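Local coordinates for spermidine synthase (Corynebacterium glutamicum ATCC 13032, PDB 3GJY), which probably transfers an aminopropyl group from decarboxylated S-adenosylmethionine to putrescine, making spermidine in polyamine biosynthesis, at residues Tyr31-Asp39 against Leu47-His57. Numbering follows the deposited sequence. Where two conformers were deposited one is given.
Sequences YSVIELEAD and LISINGVPSSH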
loop_
_atom_site.group_PDB
_atom_site.type_symbol
_atom_site.label_atom_id
_atom_site.label_comp_id
_atom_site.label_asym_id
_atom_site.label_seq_id
_atom_site.Cartn_x
_atom_site.Cartn_y
_atom_site.Cartn_z
ATOM N N TYR A 31 9.183 -3.910 17.613
ATOM C CA TYR A 31 9.496 -4.987 16.657
ATOM C C TYR A 31 10.663 -4.635 15.735
ATOM O O TYR A 31 11.100 -5.475 14.944
ATOM C CB TYR A 31 8.301 -5.310 15.767
ATOM C CG TYR A 31 7.206 -6.079 16.455
ATOM C CD1 TYR A 31 7.183 -7.478 16.415
ATOM C CD2 TYR A 31 6.183 -5.413 17.142
ATOM C CE1 TYR A 31 6.163 -8.192 17.034
ATOM C CE2 TYR A 31 5.174 -6.104 17.770
ATOM C CZ TYR A 31 5.176 -7.504 17.707
ATOM O OH TYR A 31 4.177 -8.208 18.298
ATOM N N SER A 32 11.190 -3.418 15.826
ATOM C CA SER A 32 12.228 -2.987 14.888
ATOM C C SER A 32 13.086 -1.910 15.475
ATOM O O SER A 32 12.638 -1.179 16.365
ATOM C CB SER A 32 11.611 -2.411 13.616
ATOM O OG SER A 32 11.081 -1.125 13.872
ATOM N N VAL A 33 14.315 -1.793 14.973
ATOM C CA VAL A 33 15.116 -0.599 15.273
ATOM C C VAL A 33 14.770 0.470 14.251
ATOM O O VAL A 33 14.725 0.210 13.038
ATOM C CB VAL A 33 16.641 -0.848 15.351
ATOM C CG1 VAL A 33 16.947 -1.936 16.374
ATOM C CG2 VAL A 33 17.255 -1.196 13.997
ATOM N N ILE A 34 14.494 1.666 14.740
ATOM C CA ILE A 34 14.030 2.766 13.888
ATOM C C ILE A 34 15.123 3.839 13.822
ATOM O O ILE A 34 15.533 4.338 14.872
ATOM C CB ILE A 34 12.745 3.389 14.478
ATOM C CG1 ILE A 34 11.653 2.323 14.652
ATOM C CG2 ILE A 34 12.246 4.525 13.583
ATOM C CD1 ILE A 34 10.641 2.662 15.744
ATOM N N GLU A 35 15.558 4.198 12.616
ATOM C CA GLU A 35 16.579 5.240 12.469
ATOM C C GLU A 35 16.011 6.441 11.746
ATOM O O GLU A 35 15.364 6.309 10.714
ATOM C CB GLU A 35 17.820 4.724 11.740
ATOM C CG GLU A 35 18.965 5.715 11.727
ATOM C CD GLU A 35 19.807 5.606 12.957
ATOM O OE1 GLU A 35 19.652 4.585 13.663
ATOM O OE2 GLU A 35 20.625 6.522 13.202
ATOM N N LEU A 36 16.239 7.623 12.331
ATOM C CA LEU A 36 15.796 8.871 11.719
ATOM C C LEU A 36 17.017 9.645 11.285
ATOM O O LEU A 36 17.903 9.907 12.104
ATOM C CB LEU A 36 14.984 9.693 12.725
ATOM C CG LEU A 36 13.823 8.960 13.430
ATOM C CD1 LEU A 36 13.088 9.915 14.339
ATOM C CD2 LEU A 36 12.831 8.269 12.447
ATOM N N GLU A 37 17.059 10.013 9.997
ATOM C CA GLU A 37 18.190 10.777 9.452
ATOM C C GLU A 37 17.678 12.048 8.755
ATOM O O GLU A 37 16.769 11.989 7.922
ATOM C CB GLU A 37 18.967 9.906 8.461
ATOM C CG GLU A 37 19.687 8.729 9.054
ATOM C CD GLU A 37 20.251 7.819 7.979
ATOM O OE1 GLU A 37 19.523 6.936 7.508
ATOM O OE2 GLU A 37 21.442 7.985 7.593
ATOM N N ALA A 38 18.275 13.188 9.081
ATOM C CA ALA A 38 17.903 14.463 8.460
ATOM C C ALA A 38 18.564 14.555 7.101
ATOM O O ALA A 38 19.755 14.256 6.963
ATOM C CB ALA A 38 18.373 15.630 9.343
ATOM N N ASP A 39 17.808 14.955 6.088
ATOM C CA ASP A 39 18.390 15.235 4.770
ATOM C C ASP A 39 19.426 16.355 4.853
ATOM O O ASP A 39 19.155 17.415 5.413
ATOM C CB ASP A 39 17.318 15.729 3.793
ATOM C CG ASP A 39 16.321 14.665 3.358
ATOM O OD1 ASP A 39 16.434 13.459 3.657
ATOM O OD2 ASP A 39 15.378 15.103 2.685
ATOM N N LEU A 47 14.493 10.968 6.573
ATOM C CA LEU A 47 14.448 9.575 6.146
ATOM C C LEU A 47 14.206 8.702 7.367
ATOM O O LEU A 47 14.889 8.877 8.388
ATOM C CB LEU A 47 15.763 9.158 5.449
ATOM C CG LEU A 47 15.744 7.734 4.863
ATOM C CD1 LEU A 47 14.777 7.515 3.679
ATOM C CD2 LEU A 47 17.151 7.257 4.458
ATOM N N ILE A 48 13.222 7.801 7.266
ATOM C CA ILE A 48 12.886 6.885 8.345
ATOM C C ILE A 48 13.230 5.493 7.849
ATOM O O ILE A 48 12.718 5.079 6.806
ATOM C CB ILE A 48 11.381 6.959 8.690
ATOM C CG1 ILE A 48 11.025 8.382 9.160
ATOM C CG2 ILE A 48 11.010 5.911 9.769
ATOM C CD1 ILE A 48 9.918 9.046 8.467
ATOM N N SER A 49 14.122 4.799 8.577
ATOM C CA SER A 49 14.515 3.417 8.262
ATOM C C SER A 49 14.076 2.492 9.372
ATOM O O SER A 49 13.989 2.893 10.543
ATOM C CB SER A 49 16.027 3.267 8.094
ATOM O OG SER A 49 16.448 4.111 7.041
ATOM N N ILE A 50 13.771 1.269 8.981
ATOM C CA ILE A 50 13.257 0.247 9.896
ATOM C C ILE A 50 14.099 -1.006 9.678
ATOM O O ILE A 50 14.186 -1.536 8.548
ATOM C CB ILE A 50 11.759 -0.007 9.594
ATOM C CG1 ILE A 50 10.933 1.270 9.815
ATOM C CG2 ILE A 50 11.224 -1.046 10.514
ATOM C CD1 ILE A 50 9.500 1.215 9.328
ATOM N N ASN A 51 14.756 -1.463 10.740
ATOM C CA ASN A 51 15.693 -2.577 10.636
ATOM C C ASN A 51 16.713 -2.379 9.511
ATOM O O ASN A 51 17.054 -3.334 8.794
ATOM C CB ASN A 51 14.936 -3.909 10.491
ATOM C CG ASN A 51 14.053 -4.162 11.660
ATOM O OD1 ASN A 51 14.436 -3.865 12.795
ATOM N ND2 ASN A 51 12.845 -4.627 11.397
ATOM N N GLY A 52 17.182 -1.139 9.363
ATOM C CA GLY A 52 18.206 -0.830 8.375
ATOM C C GLY A 52 17.710 -0.633 6.960
ATOM O O GLY A 52 18.528 -0.372 6.068
ATOM N N VAL A 53 16.401 -0.761 6.731
ATOM C CA VAL A 53 15.828 -0.592 5.385
ATOM C C VAL A 53 15.142 0.772 5.344
ATOM O O VAL A 53 14.221 1.037 6.129
ATOM C CB VAL A 53 14.748 -1.685 5.099
ATOM C CG1 VAL A 53 14.158 -1.554 3.678
ATOM C CG2 VAL A 53 15.355 -3.082 5.273
ATOM N N PRO A 54 15.555 1.643 4.414
ATOM C CA PRO A 54 14.797 2.894 4.214
ATOM C C PRO A 54 13.307 2.581 4.036
ATOM O O PRO A 54 12.952 1.692 3.254
ATOM C CB PRO A 54 15.376 3.446 2.911
ATOM C CG PRO A 54 16.772 2.820 2.815
ATOM C CD PRO A 54 16.660 1.461 3.453
ATOM N N SER A 55 12.440 3.270 4.783
ATOM C CA SER A 55 11.034 2.884 4.785
ATOM C C SER A 55 10.066 4.016 4.489
ATOM O O SER A 55 9.008 3.775 3.954
ATOM C CB SER A 55 10.670 2.175 6.074
ATOM O OG SER A 55 11.327 0.919 6.064
ATOM N N SER A 56 10.389 5.226 4.897
ATOM C CA SER A 56 9.620 6.372 4.425
ATOM C C SER A 56 10.504 7.621 4.346
ATOM O O SER A 56 11.615 7.642 4.893
ATOM C CB SER A 56 8.394 6.647 5.305
ATOM O OG SER A 56 7.593 7.593 4.628
ATOM N N HIS A 57 10.025 8.638 3.634
ATOM C CA HIS A 57 10.686 9.925 3.594
ATOM C C HIS A 57 9.629 10.994 3.625
ATOM O O HIS A 57 8.624 10.868 2.918
ATOM C CB HIS A 57 11.573 10.048 2.350
ATOM C CG HIS A 57 12.295 11.342 2.299
ATOM N ND1 HIS A 57 11.695 12.498 1.840
ATOM C CD2 HIS A 57 13.533 11.695 2.717
ATOM C CE1 HIS A 57 12.534 13.505 1.988
ATOM N NE2 HIS A 57 13.658 13.038 2.492
HETATM O O HOH W 1 16.697 1.127 10.966
HETATM O O HOH W 2 16.960 6.538 8.140
#
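Ser32 meets Asn51 with its CB against the side-chain amide. The same amide stands in for a backbone partner: with CG anti to the carbonyl carbon (chi1 -60°), Asn51 OD1 accepts from Val33 N at 3.0 Å, the donor tilted 35° from the carbonyl plane, and Val33 O takes Asn51 N in return. A water links Val33 O to Gly52 N, in the type I' turn Ile50-Val53. Ile34 turns to the face packed by helix 123-132, where its CG2 approaches Ile48 CG2. Glu35 and Ser49 form a hydrogen-bonded pair, with Ser49 N to Glu35 O at 2.9 Å. Strands 33-38 and 45-50 are the inner strands of the four-stranded antiparallel N-terminal sheet, set beside the Rossmann-like methyltransferase-type domain. Leu36 CD2 sits 3.8 Å from Ile48 CG1, the two side chains alongside each other; Leu36 also touches Trp132. Glu37 pairs with Leu47 through both backbone bonds, and a water lies 2.7 Å from both Glu37 OE1 and Ser49 OG. Beyond the strand, Asp39 brings its carboxylate to the His57 ring edge on strand 53-59, nearly coplanar with it. His57 NE2 donates to the syn lone pair of Asp39 OD2 at 2.7 Å and more weakly to OD1, a grip that would hold the ring near the carboxylate plane.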